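Local coordinates for protein 11S globulin (PDB 5WXU) that probably serves as a seed storage protein, a nutrient reserve that assembles as a hexamer and also binds the plant hormone auxin, at residues C44-V49 with Q390-L395; A78-T83 with H353-V358; L103-Q108 with E404-K409; R364-G369 with V375-V380. One frame throughout, in Å; residues are numbered along the deposited sequence. Where two conformers were deposited one is given.

Interaction 1. Residues C44-V49 with Q390-L395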
loop_
_atom_site.group_PDB
_atom_site.type_symbol
_atom_site.label_atom_id
_atom_site.label_comp_id
_atom_site.label_asym_id
_atom_site.label_seq_id
_atom_site.Cartn_x
_atom_site.Cartn_y
_atom_site.Cartn_z
ATOM N N CYS B 44 -29.243 5.864 13.027
ATOM C CA CYS B 44 -28.398 6.741 13.795
ATOM C C CYS B 44 -28.995 8.171 13.882
ATOM O O CYS B 44 -28.325 9.145 14.271
ATOM C CB CYS B 44 -27.009 6.832 13.171
ATOM S SG CYS B 44 -25.971 5.396 13.639
ATOM N N ASP B 45 -30.292 8.264 13.629
ATOM C CA ASP B 45 -30.962 9.576 13.775
ATOM C C ASP B 45 -31.576 9.529 15.164
ATOM O O ASP B 45 -32.739 9.172 15.339
ATOM C CB ASP B 45 -31.995 9.733 12.710
ATOM C CG ASP B 45 -32.735 11.069 12.817
ATOM O OD1 ASP B 45 -32.263 11.957 13.541
ATOM O OD2 ASP B 45 -33.775 11.205 12.185
ATOM N N LEU B 46 -30.751 9.829 16.146
ATOM C CA LEU B 46 -31.155 9.731 17.524
ATOM C C LEU B 46 -31.494 11.127 18.073
ATOM O O LEU B 46 -30.707 12.131 17.955
ATOM C CB LEU B 46 -30.037 9.122 18.392
ATOM C CG LEU B 46 -29.337 7.869 17.815
ATOM C CD1 LEU B 46 -28.205 7.421 18.744
ATOM C CD2 LEU B 46 -30.363 6.792 17.608
ATOM N N GLN B 47 -32.643 11.176 18.719
ATOM C CA GLN B 47 -33.153 12.426 19.305
ATOM C C GLN B 47 -32.635 12.555 20.722
ATOM O O GLN B 47 -32.476 13.659 21.218
ATOM C CB GLN B 47 -34.694 12.438 19.274
ATOM C CG GLN B 47 -35.286 12.366 17.861
ATOM C CD GLN B 47 -35.158 10.979 17.175
ATOM O OE1 GLN B 47 -35.146 9.912 17.827
ATOM N NE2 GLN B 47 -35.054 11.001 15.849
ATOM N N ARG B 48 -32.345 11.422 21.367
ATOM C CA ARG B 48 -31.754 11.397 22.674
ATOM C C ARG B 48 -30.692 10.295 22.778
ATOM O O ARG B 48 -30.798 9.275 22.111
ATOM C CB ARG B 48 -32.843 11.226 23.758
ATOM C CG ARG B 48 -33.171 9.807 24.235
ATOM C CD ARG B 48 -34.282 9.814 25.308
ATOM N NE ARG B 48 -33.964 10.701 26.434
ATOM C CZ ARG B 48 -34.725 10.873 27.516
ATOM N NH1 ARG B 48 -35.865 10.201 27.671
ATOM N NH2 ARG B 48 -34.330 11.714 28.474
ATOM N N VAL B 49 -29.671 10.539 23.590
ATOM C CA VAL B 49 -28.730 9.534 24.020
ATOM C C VAL B 49 -28.670 9.647 25.551
ATOM O O VAL B 49 -29.111 10.646 26.116
ATOM C CB VAL B 49 -27.376 9.662 23.272
ATOM C CG1 VAL B 49 -27.620 9.793 21.769
ATOM C CG2 VAL B 49 -26.559 10.811 23.779
ATOM N N GLN B 390 -20.835 9.713 15.351
ATOM C CA GLN B 390 -20.196 10.551 14.347
ATOM C C GLN B 390 -20.932 11.855 14.077
ATOM O O GLN B 390 -22.162 11.841 13.934
ATOM C CB GLN B 390 -20.112 9.749 13.073
ATOM C CG GLN B 390 -19.553 10.509 11.884
ATOM C CD GLN B 390 -19.551 9.692 10.568
ATOM O OE1 GLN B 390 -20.114 8.603 10.444
ATOM N NE2 GLN B 390 -18.870 10.249 9.555
ATOM N N ASN B 391 -20.189 12.940 14.222
ATOM C CA ASN B 391 -20.574 14.275 13.877
ATOM C C ASN B 391 -21.497 14.912 14.924
ATOM O O ASN B 391 -21.792 16.096 14.768
ATOM C CB ASN B 391 -21.243 14.406 12.488
ATOM C CG ASN B 391 -20.277 14.278 11.330
ATOM O OD1 ASN B 391 -19.013 14.242 11.489
ATOM N ND2 ASN B 391 -20.833 14.234 10.134
ATOM N N TYR B 392 -21.957 14.174 15.954
ATOM C CA TYR B 392 -22.728 14.859 17.008
ATOM C C TYR B 392 -21.742 15.733 17.804
ATOM O O TYR B 392 -20.641 15.317 18.147
ATOM C CB TYR B 392 -23.383 13.844 17.965
ATOM C CG TYR B 392 -24.665 13.235 17.439
ATOM C CD1 TYR B 392 -24.692 12.424 16.297
ATOM C CD2 TYR B 392 -25.849 13.336 18.176
ATOM C CE1 TYR B 392 -25.884 11.878 15.845
ATOM C CE2 TYR B 392 -27.012 12.759 17.746
ATOM C CZ TYR B 392 -27.029 11.997 16.616
ATOM O OH TYR B 392 -28.183 11.423 16.220
ATOM N N VAL B 393 -22.171 16.954 18.159
ATOM C CA VAL B 393 -21.323 17.857 18.902
ATOM C C VAL B 393 -21.423 17.540 20.385
ATOM O O VAL B 393 -22.512 17.220 20.883
ATOM C CB VAL B 393 -21.673 19.308 18.609
ATOM C CG1 VAL B 393 -20.857 20.269 19.447
ATOM C CG2 VAL B 393 -21.356 19.576 17.157
ATOM N N TYR B 394 -20.307 17.594 21.085
ATOM C CA TYR B 394 -20.351 17.326 22.537
ATOM C C TYR B 394 -19.388 18.100 23.365
ATOM O O TYR B 394 -18.299 18.435 22.901
ATOM C CB TYR B 394 -20.181 15.839 22.844
ATOM C CG TYR B 394 -18.879 15.206 22.382
ATOM C CD1 TYR B 394 -18.636 15.000 21.047
ATOM C CD2 TYR B 394 -17.995 14.666 23.278
ATOM C CE1 TYR B 394 -17.500 14.371 20.626
ATOM C CE2 TYR B 394 -16.825 14.032 22.867
ATOM C CZ TYR B 394 -16.592 13.890 21.523
ATOM O OH TYR B 394 -15.463 13.241 21.053
ATOM N N LEU B 395 -19.762 18.312 24.623
ATOM C CA LEU B 395 -18.940 19.042 25.617
ATOM C C LEU B 395 -18.914 18.244 26.904
ATOM O O LEU B 395 -19.970 17.856 27.332
ATOM C CB LEU B 395 -19.648 20.312 26.120
ATOM C CG LEU B 395 -19.792 21.478 25.209
ATOM C CD1 LEU B 395 -21.057 21.281 24.411
ATOM C CD2 LEU B 395 -19.747 22.774 26.035
#

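Interaction 2. Residues A78-T83 with H353-V358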
loop_
_atom_site.group_PDB
_atom_site.type_symbol
_atom_site.label_atom_id
_atom_site.label_comp_id
_atom_site.label_asym_id
_atom_site.label_seq_id
_atom_site.Cartn_x
_atom_site.Cartn_y
_atom_site.Cartn_z
ATOM N N ALA B 78 -24.194 2.548 16.895
ATOM C CA ALA B 78 -22.749 2.498 16.936
ATOM C C ALA B 78 -22.193 1.180 16.398
ATOM O O ALA B 78 -21.000 1.102 16.061
ATOM C CB ALA B 78 -22.245 2.708 18.325
ATOM N N GLY B 79 -23.040 0.166 16.297
ATOM C CA GLY B 79 -22.618 -1.083 15.755
ATOM C C GLY B 79 -21.782 -1.888 16.734
ATOM O O GLY B 79 -20.855 -2.566 16.337
ATOM N N ILE B 80 -22.067 -1.755 18.029
ATOM C CA ILE B 80 -21.199 -2.378 19.023
ATOM C C ILE B 80 -21.957 -3.211 20.025
ATOM O O ILE B 80 -23.174 -2.976 20.211
ATOM C CB ILE B 80 -20.290 -1.344 19.765
ATOM C CG1 ILE B 80 -21.071 -0.311 20.547
ATOM C CG2 ILE B 80 -19.236 -0.671 18.870
ATOM C CD1 ILE B 80 -20.994 -0.675 22.039
ATOM N N ASP B 81 -21.238 -4.145 20.648
ATOM C CA ASP B 81 -21.649 -4.746 21.940
ATOM C C ASP B 81 -20.677 -4.323 23.000
ATOM O O ASP B 81 -19.474 -4.106 22.737
ATOM C CB ASP B 81 -21.754 -6.252 21.872
ATOM C CG ASP B 81 -23.118 -6.679 21.351
ATOM O OD1 ASP B 81 -24.129 -5.962 21.594
ATOM O OD2 ASP B 81 -23.191 -7.680 20.658
ATOM N N ALA B 82 -21.182 -4.203 24.236
ATOM C CA ALA B 82 -20.370 -3.889 25.366
ATOM C C ALA B 82 -20.650 -4.873 26.519
ATOM O O ALA B 82 -21.816 -5.224 26.819
ATOM C CB ALA B 82 -20.612 -2.456 25.792
ATOM N N THR B 83 -19.575 -5.399 27.064
ATOM C CA THR B 83 -19.597 -6.350 28.175
ATOM C C THR B 83 -18.597 -5.993 29.234
ATOM O O THR B 83 -17.479 -5.572 28.944
ATOM C CB THR B 83 -19.249 -7.755 27.705
ATOM O OG1 THR B 83 -20.002 -8.063 26.541
ATOM C CG2 THR B 83 -19.584 -8.832 28.779
ATOM N N HIS B 353 -17.720 6.802 15.423
ATOM C CA HIS B 353 -18.502 6.855 16.679
ATOM C C HIS B 353 -17.595 6.713 17.883
ATOM O O HIS B 353 -16.503 6.084 17.827
ATOM C CB HIS B 353 -19.527 5.792 16.742
ATOM C CG HIS B 353 -20.372 5.709 15.559
ATOM N ND1 HIS B 353 -21.050 6.792 15.054
ATOM C CD2 HIS B 353 -20.657 4.654 14.763
ATOM C CE1 HIS B 353 -21.741 6.394 14.007
ATOM N NE2 HIS B 353 -21.500 5.105 13.794
ATOM N N SER B 354 -18.002 7.331 19.013
ATOM C CA SER B 354 -17.231 7.173 20.249
ATOM C C SER B 354 -18.074 6.445 21.278
ATOM O O SER B 354 -19.265 6.722 21.447
ATOM C CB SER B 354 -16.663 8.501 20.820
ATOM O OG SER B 354 -17.704 9.393 21.146
ATOM N N ILE B 355 -17.443 5.476 21.914
ATOM C CA ILE B 355 -18.058 4.703 22.993
ATOM C C ILE B 355 -17.168 4.912 24.236
ATOM O O ILE B 355 -16.017 4.413 24.317
ATOM C CB ILE B 355 -18.109 3.213 22.632
ATOM C CG1 ILE B 355 -18.832 2.989 21.323
ATOM C CG2 ILE B 355 -18.711 2.396 23.755
ATOM C CD1 ILE B 355 -17.964 2.984 20.081
ATOM N N SER B 356 -17.707 5.636 25.232
ATOM C CA SER B 356 -16.942 6.019 26.456
ATOM C C SER B 356 -17.397 5.277 27.693
ATOM O O SER B 356 -18.564 5.007 27.832
ATOM C CB SER B 356 -17.067 7.475 26.741
ATOM O OG SER B 356 -16.511 8.286 25.697
ATOM N N TYR B 357 -16.428 4.883 28.513
ATOM C CA TYR B 357 -16.720 4.250 29.811
ATOM C C TYR B 357 -16.094 5.078 30.889
ATOM O O TYR B 357 -14.941 5.379 30.822
ATOM C CB TYR B 357 -16.096 2.881 29.813
ATOM C CG TYR B 357 -16.404 2.105 31.059
ATOM C CD1 TYR B 357 -17.697 1.641 31.289
ATOM C CD2 TYR B 357 -15.435 1.856 31.993
ATOM C CE1 TYR B 357 -18.003 0.996 32.485
ATOM C CE2 TYR B 357 -15.707 1.132 33.140
ATOM C CZ TYR B 357 -17.013 0.696 33.368
ATOM O OH TYR B 357 -17.302 0.036 34.571
ATOM N N VAL B 358 -16.851 5.442 31.919
ATOM C CA VAL B 358 -16.332 6.265 32.988
ATOM C C VAL B 358 -15.741 5.377 34.083
ATOM O O VAL B 358 -16.468 4.612 34.732
ATOM C CB VAL B 358 -17.448 7.116 33.586
ATOM C CG1 VAL B 358 -16.879 8.107 34.600
ATOM C CG2 VAL B 358 -18.202 7.885 32.551
#

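Interaction 3. Residues L103-Q108 with E404-K409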
loop_
_atom_site.group_PDB
_atom_site.type_symbol
_atom_site.label_atom_id
_atom_site.label_comp_id
_atom_site.label_asym_id
_atom_site.label_seq_id
_atom_site.Cartn_x
_atom_site.Cartn_y
_atom_site.Cartn_z
ATOM N N LEU B 103 -11.738 -4.195 21.385
ATOM C CA LEU B 103 -10.800 -3.691 22.310
ATOM C C LEU B 103 -11.249 -4.082 23.753
ATOM O O LEU B 103 -12.480 -4.031 24.088
ATOM C CB LEU B 103 -10.731 -2.213 22.209
ATOM C CG LEU B 103 -10.316 -1.633 20.868
ATOM C CD1 LEU B 103 -9.981 -0.194 21.075
ATOM C CD2 LEU B 103 -9.098 -2.335 20.295
ATOM N N ILE B 104 -10.282 -4.514 24.530
ATOM C CA ILE B 104 -10.497 -4.850 25.972
ATOM C C ILE B 104 -9.786 -3.817 26.814
ATOM O O ILE B 104 -8.596 -3.606 26.643
ATOM C CB ILE B 104 -9.951 -6.234 26.268
ATOM C CG1 ILE B 104 -10.670 -7.274 25.435
ATOM C CG2 ILE B 104 -10.201 -6.587 27.771
ATOM C CD1 ILE B 104 -10.125 -8.665 25.479
ATOM N N ILE B 105 -10.498 -3.124 27.704
ATOM C CA ILE B 105 -9.907 -2.163 28.638
ATOM C C ILE B 105 -9.786 -2.859 29.985
ATOM O O ILE B 105 -10.761 -3.382 30.499
ATOM C CB ILE B 105 -10.779 -0.931 28.778
ATOM C CG1 ILE B 105 -10.802 -0.181 27.456
ATOM C CG2 ILE B 105 -10.247 -0.018 29.882
ATOM C CD1 ILE B 105 -12.081 0.559 27.344
ATOM N N VAL B 106 -8.589 -2.936 30.496
ATOM C CA VAL B 106 -8.376 -3.496 31.832
ATOM C C VAL B 106 -8.632 -2.381 32.820
ATOM O O VAL B 106 -7.764 -1.518 33.078
ATOM C CB VAL B 106 -7.003 -4.124 32.015
ATOM C CG1 VAL B 106 -6.962 -4.794 33.422
ATOM C CG2 VAL B 106 -6.723 -5.112 30.869
ATOM N N VAL B 107 -9.810 -2.462 33.450
ATOM C CA VAL B 107 -10.346 -1.405 34.330
ATOM C C VAL B 107 -9.740 -1.494 35.727
ATOM O O VAL B 107 -9.477 -0.473 36.378
ATOM C CB VAL B 107 -11.892 -1.526 34.396
ATOM C CG1 VAL B 107 -12.463 -0.587 35.444
ATOM C CG2 VAL B 107 -12.507 -1.127 33.074
ATOM N N GLN B 108 -9.446 -2.718 36.142
ATOM C CA GLN B 108 -8.850 -3.015 37.436
ATOM C C GLN B 108 -8.191 -4.375 37.405
ATOM O O GLN B 108 -8.692 -5.274 36.769
ATOM C CB GLN B 108 -9.948 -3.020 38.497
ATOM C CG GLN B 108 -9.559 -3.574 39.861
ATOM C CD GLN B 108 -10.765 -3.626 40.816
ATOM O OE1 GLN B 108 -11.368 -2.582 41.090
ATOM N NE2 GLN B 108 -11.103 -4.827 41.338
ATOM N N GLU B 404 -12.356 10.456 34.879
ATOM C CA GLU B 404 -11.498 9.602 34.044
ATOM C C GLU B 404 -12.429 8.782 33.140
ATOM O O GLU B 404 -13.412 8.176 33.585
ATOM C CB GLU B 404 -10.618 8.649 34.823
ATOM C CG GLU B 404 -9.631 7.887 33.880
ATOM C CD GLU B 404 -8.866 6.855 34.639
ATOM O OE1 GLU B 404 -9.507 6.083 35.353
ATOM O OE2 GLU B 404 -7.617 6.882 34.663
ATOM N N LEU B 405 -12.107 8.765 31.844
ATOM C CA LEU B 405 -12.855 8.022 30.844
ATOM C C LEU B 405 -11.845 7.257 29.967
ATOM O O LEU B 405 -10.753 7.755 29.679
ATOM C CB LEU B 405 -13.521 9.040 29.861
ATOM C CG LEU B 405 -14.387 10.210 30.214
ATOM C CD1 LEU B 405 -14.827 10.932 28.961
ATOM C CD2 LEU B 405 -15.639 9.717 30.960
ATOM N N TYR B 406 -12.263 6.105 29.492
ATOM C CA TYR B 406 -11.661 5.384 28.353
ATOM C C TYR B 406 -12.693 5.356 27.217
ATOM O O TYR B 406 -13.873 5.050 27.441
ATOM C CB TYR B 406 -11.264 3.985 28.679
ATOM C CG TYR B 406 -10.115 3.834 29.646
ATOM C CD1 TYR B 406 -10.284 4.014 31.060
ATOM C CD2 TYR B 406 -8.840 3.488 29.200
ATOM C CE1 TYR B 406 -9.228 3.871 31.907
ATOM C CE2 TYR B 406 -7.790 3.326 30.085
ATOM C CZ TYR B 406 -7.991 3.502 31.430
ATOM O OH TYR B 406 -6.979 3.341 32.324
ATOM N N THR B 407 -12.240 5.660 26.006
ATOM C CA THR B 407 -13.100 5.757 24.831
ATOM C C THR B 407 -12.571 4.900 23.741
ATOM O O THR B 407 -11.368 4.820 23.558
ATOM C CB THR B 407 -13.213 7.192 24.375
ATOM O OG1 THR B 407 -13.752 7.966 25.472
ATOM C CG2 THR B 407 -14.092 7.347 23.276
ATOM N N VAL B 408 -13.480 4.173 23.127
ATOM C CA VAL B 408 -13.187 3.334 21.922
ATOM C C VAL B 408 -13.815 4.059 20.790
ATOM O O VAL B 408 -14.984 4.485 20.862
ATOM C CB VAL B 408 -13.806 1.947 22.080
ATOM C CG1 VAL B 408 -13.702 1.162 20.741
ATOM C CG2 VAL B 408 -13.071 1.256 23.191
ATOM N N LYS B 409 -13.096 4.159 19.641
ATOM C CA LYS B 409 -13.672 4.867 18.486
ATOM C C LYS B 409 -13.616 3.963 17.287
ATOM O O LYS B 409 -12.669 3.162 17.151
ATOM C CB LYS B 409 -12.967 6.183 18.190
ATOM C CG LYS B 409 -13.147 7.226 19.280
ATOM C CD LYS B 409 -12.555 8.557 18.916
ATOM C CE LYS B 409 -12.631 9.446 20.155
ATOM N NZ LYS B 409 -12.487 10.877 19.747
#

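Interaction 4. Residues R364-G369 with V375-V380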
loop_
_atom_site.group_PDB
_atom_site.type_symbol
_atom_site.label_atom_id
_atom_site.label_comp_id
_atom_site.label_asym_id
_atom_site.label_seq_id
_atom_site.Cartn_x
_atom_site.Cartn_y
_atom_site.Cartn_z
ATOM N N ARG B 364 -20.389 16.559 33.780
ATOM C CA ARG B 364 -21.495 16.922 32.964
ATOM C C ARG B 364 -21.102 16.688 31.492
ATOM O O ARG B 364 -20.048 17.075 31.082
ATOM C CB ARG B 364 -21.780 18.422 33.097
ATOM C CG ARG B 364 -22.978 18.935 32.348
ATOM C CD ARG B 364 -23.204 20.435 32.581
ATOM N NE ARG B 364 -24.272 20.987 31.769
ATOM C CZ ARG B 364 -24.617 22.268 31.710
ATOM N NH1 ARG B 364 -23.963 23.194 32.412
ATOM N NH2 ARG B 364 -25.595 22.624 30.927
ATOM N N LEU B 365 -21.997 16.061 30.767
ATOM C CA LEU B 365 -21.934 15.844 29.330
ATOM C C LEU B 365 -23.136 16.536 28.652
ATOM O O LEU B 365 -24.278 16.345 29.002
ATOM C CB LEU B 365 -21.909 14.326 29.035
ATOM C CG LEU B 365 -22.061 13.950 27.549
ATOM C CD1 LEU B 365 -20.782 14.260 26.793
ATOM C CD2 LEU B 365 -22.414 12.472 27.475
ATOM N N GLN B 366 -22.860 17.336 27.653
ATOM C CA GLN B 366 -23.882 17.790 26.729
ATOM C C GLN B 366 -23.592 17.316 25.312
ATOM O O GLN B 366 -22.437 17.352 24.857
ATOM C CB GLN B 366 -24.043 19.278 26.774
ATOM C CG GLN B 366 -25.128 19.760 25.850
ATOM C CD GLN B 366 -25.618 21.130 26.148
ATOM O OE1 GLN B 366 -24.827 22.054 26.385
ATOM N NE2 GLN B 366 -26.956 21.295 26.089
ATOM N N VAL B 367 -24.637 16.815 24.678
ATOM C CA VAL B 367 -24.552 16.341 23.303
ATOM C C VAL B 367 -25.609 17.036 22.462
ATOM O O VAL B 367 -26.790 17.132 22.890
ATOM C CB VAL B 367 -24.811 14.870 23.208
ATOM C CG1 VAL B 367 -24.566 14.367 21.779
ATOM C CG2 VAL B 367 -23.941 14.119 24.179
ATOM N N GLY B 368 -25.181 17.515 21.304
ATOM C CA GLY B 368 -26.024 18.125 20.252
ATOM C C GLY B 368 -26.042 17.277 18.942
ATOM O O GLY B 368 -24.995 16.761 18.504
ATOM N N GLY B 369 -27.210 17.139 18.340
ATOM C CA GLY B 369 -27.369 16.432 17.062
ATOM C C GLY B 369 -28.029 17.279 15.996
ATOM O O GLY B 369 -27.644 18.440 15.747
ATOM N N VAL B 375 -29.619 16.634 22.757
ATOM C CA VAL B 375 -29.735 15.224 22.661
ATOM C C VAL B 375 -29.484 14.592 24.035
ATOM O O VAL B 375 -30.046 13.555 24.363
ATOM C CB VAL B 375 -28.736 14.760 21.555
ATOM C CG1 VAL B 375 -28.363 13.320 21.707
ATOM C CG2 VAL B 375 -29.349 15.050 20.208
ATOM N N TYR B 376 -28.621 15.216 24.834
ATOM C CA TYR B 376 -28.407 14.823 26.232
ATOM C C TYR B 376 -27.787 16.015 26.929
ATOM O O TYR B 376 -26.894 16.690 26.382
ATOM C CB TYR B 376 -27.497 13.587 26.409
ATOM C CG TYR B 376 -27.307 13.171 27.834
ATOM C CD1 TYR B 376 -28.374 12.621 28.556
ATOM C CD2 TYR B 376 -26.132 13.430 28.549
ATOM C CE1 TYR B 376 -28.235 12.238 29.874
ATOM C CE2 TYR B 376 -25.981 13.017 29.883
ATOM C CZ TYR B 376 -27.067 12.468 30.570
ATOM O OH TYR B 376 -26.959 12.069 31.916
ATOM N N ASP B 377 -28.230 16.282 28.154
ATOM C CA ASP B 377 -27.518 17.276 28.970
ATOM C C ASP B 377 -27.694 16.829 30.402
ATOM O O ASP B 377 -28.791 17.028 30.944
ATOM C CB ASP B 377 -28.055 18.710 28.794
ATOM C CG ASP B 377 -27.199 19.795 29.562
ATOM O OD1 ASP B 377 -26.153 19.482 30.172
ATOM O OD2 ASP B 377 -27.505 21.006 29.459
ATOM N N GLY B 378 -26.662 16.213 30.973
ATOM C CA GLY B 378 -26.714 15.654 32.328
ATOM C C GLY B 378 -25.435 15.031 32.812
ATOM O O GLY B 378 -24.379 15.154 32.176
ATOM N N ASP B 379 -25.511 14.368 33.958
ATOM C CA ASP B 379 -24.368 13.735 34.563
ATOM C C ASP B 379 -23.893 12.498 33.850
ATOM O O ASP B 379 -24.692 11.814 33.167
ATOM C CB ASP B 379 -24.680 13.326 36.000
ATOM C CG ASP B 379 -25.007 14.536 36.894
ATOM O OD1 ASP B 379 -24.446 15.646 36.660
ATOM O OD2 ASP B 379 -25.796 14.337 37.849
ATOM N N VAL B 380 -22.592 12.230 33.986
ATOM C CA VAL B 380 -22.059 10.929 33.753
ATOM C C VAL B 380 -21.320 10.563 34.976
ATOM O O VAL B 380 -20.734 11.431 35.653
ATOM C CB VAL B 380 -21.208 10.796 32.472
ATOM C CG1 VAL B 380 -22.065 11.159 31.273
ATOM C CG2 VAL B 380 -19.932 11.686 32.529
#

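Interaction 1. Residues C44-V49 with Q390-L395
With CG turned away from the carbonyl carbon and lying beside the backbone N (chi1 -80°), the side chain of Y392 reaches out from just before strand 393-399 and sets its hydroxyl against the backbone of C44, D45 and L46. L46 has its CG in the same sense (chi1 -45°), and its side chain crosses the phenol at about a right angle, with CB 3.7 Å from Y392 OH. The hydroxyl lies in a cluster of main-chain polar atoms: Y392 OH is 3.0 Å from C44 O and 3.0 Å from L46 N, while L46 O approaches in the plane of the ring, at its edge, 3.1 Å from Y392 OH. D45 is the centre of an inverse gamma turn, closed by a weak bond from L46 N to C44 O over 3.1 Å, and both C44 O and L46 N lie beside the phenol oxygen. These groups are buried. C44 also forms the disulfide with C77, tying the loop to helix 73-78, and its N bonds to D194 of a neighbouring subunit. Beyond the turn, V49 pairs through its backbone with V375. The arrangement is thus a tyrosine hydroxyl set against a tight turn, by which the loop that precedes strand 56-60 lies beside the start of strand 393-399, within the two-domain cupin fold of 11S globulins.

Interaction 2. Residues A78-T83 with H353-V358
The imidazole of H353 is the flat group here, and it meets A78 obliquely: H353 CD2 comes within 3.7 Å of A78 CA and 3.8 Å of A78 O. Both ring nitrogens find partners elsewhere, ND1 with the backbone N of Q390 and NE2 with the carbonyl of Q192 in a neighbouring subunit. Because a backbone N-H donates and a carbonyl accepts, this pairing is consistent with a neutral ring carrying its hydrogen on NE2, and two bonds on different sides of the ring would fix its rotation. Farther along the strands, I80 and I355 lie alongside each other, pointing opposite ways and meeting at three pairs of carbons. I80 CG2 lies 4.1 Å from I355 CD1, the two CG1 atoms of I80 and I355 are also 4.1 Å apart, and I80 CD1 reaches I355 CG2 at 4.2 Å. In I80, CG1 is wedged between N and C of its own backbone (chi1 62°), which turns CG2 toward the tip of I355. I183 and L385 extend this apolar layer. Sheets of the two cupin domains meet here through their side chains, as expected of the bicupin fold of 11S globulins.

Interaction 3. Residues L103-Q108 with E404-K409
One CH-pi contact and a row of aliphatic contacts join L103 and I105 to Y406 and V408. In the CH-pi contact, I105 CG2 sits over one face of the Y406 ring, 3.9 Å from its centroid and 16° off the normal, displaced toward the rim so that Y406 CD2 and CG are the nearest ring atoms. The other branch of I105 extends along the tyrosine toward its root: I105 CD1 is 3.8 Å from Y406 CB and reaches on to V408 CG2 at 4.3 Å. One isoleucine therefore straddles ring and backbone end of Y406, its CG2 anti to the backbone N and its CG1 beside that N (chi1 -66°). The remaining aliphatic contact is a fork, L103 CD1 lying 4.0 Å from both V408 CG1 and V408 CG2. Strands 103-108 and 404-409 run nearly antiparallel, 174° between their directions, but their axes come no closer than 9.1 Å, and each is hydrogen-bonded into its own sheet. Alternate residues supply the contact, while I104 and T407, between them, point away. This is face-to-face sheet packing, here between the two cupin domains at the heart of the bicupin subunit.

Interaction 4. Residues R364-G369 with V375-V380
A beta hairpin in the second cupin domain brings strand 361-368 against strand 376-377, with a classic beta bulge where V375 and Y376 both face V367. V367 O accepts two backbone bonds, from V375 N at 2.9 Å and from Y376 N at 3.3 Å, the donors arriving from the same face of its plane, and a third from the T374 hydroxyl. Regular antiparallel pairing follows: V367 N gives to Y376 O, and L365 and G378 exchange bonds, L365 N lying 2.9 Å from G378 O. On the face carrying R364, Q366 and D377, an extended arginine (CG anti to the backbone N, chi1 -177°) grips the carboxylate side-on. R364 NE lies 2.9 Å from D377 OD1 and R364 NH2 2.9 Å from D377 OD2, each oxygen using its syn lone pair, the guanidinium and carboxylate planes 6° apart. The opposite face is apolar: L365 CD2 meets Y376 CD2 at 4.0 Å, and L365 CB meets V380 CG1 at 3.9 Å. At the corner formed by G378, Y376 OH gives a short bond to D379 O, 2.6 Å away. R364 also forms a salt bridge with D230 and a cation-pi contact with F233 of a neighbouring subunit, and Q366 bonds to D230 there. One arginine thus serves hairpin and interface, and its two aspartate partners probably stabilise its positive charge and fix its guanidinium plane.

Overall arrangement
Interactions 2 and 3 lie near the centre of the chain, where side chains from the two cupin domains meet across separate sheets; strands 354-359 and 402-409 are neighbours in one sheet. The centres of interactions 1 and 4 lie about 20 and 22 Å from the centre of the chain; interaction 1 is buried and interaction 4 mostly so, both partly against a neighbouring subunit, and they share a second sheet through strands 393-399 and 361-368. Chemistry follows place: interaction 3 is wholly apolar and aromatic and touches no other chain, interaction 2 adds a histidine bonded to Q390 of interaction 1, interaction 1 gathers polar atoms round a phenol, and interaction 4 combines backbone pairing with charge.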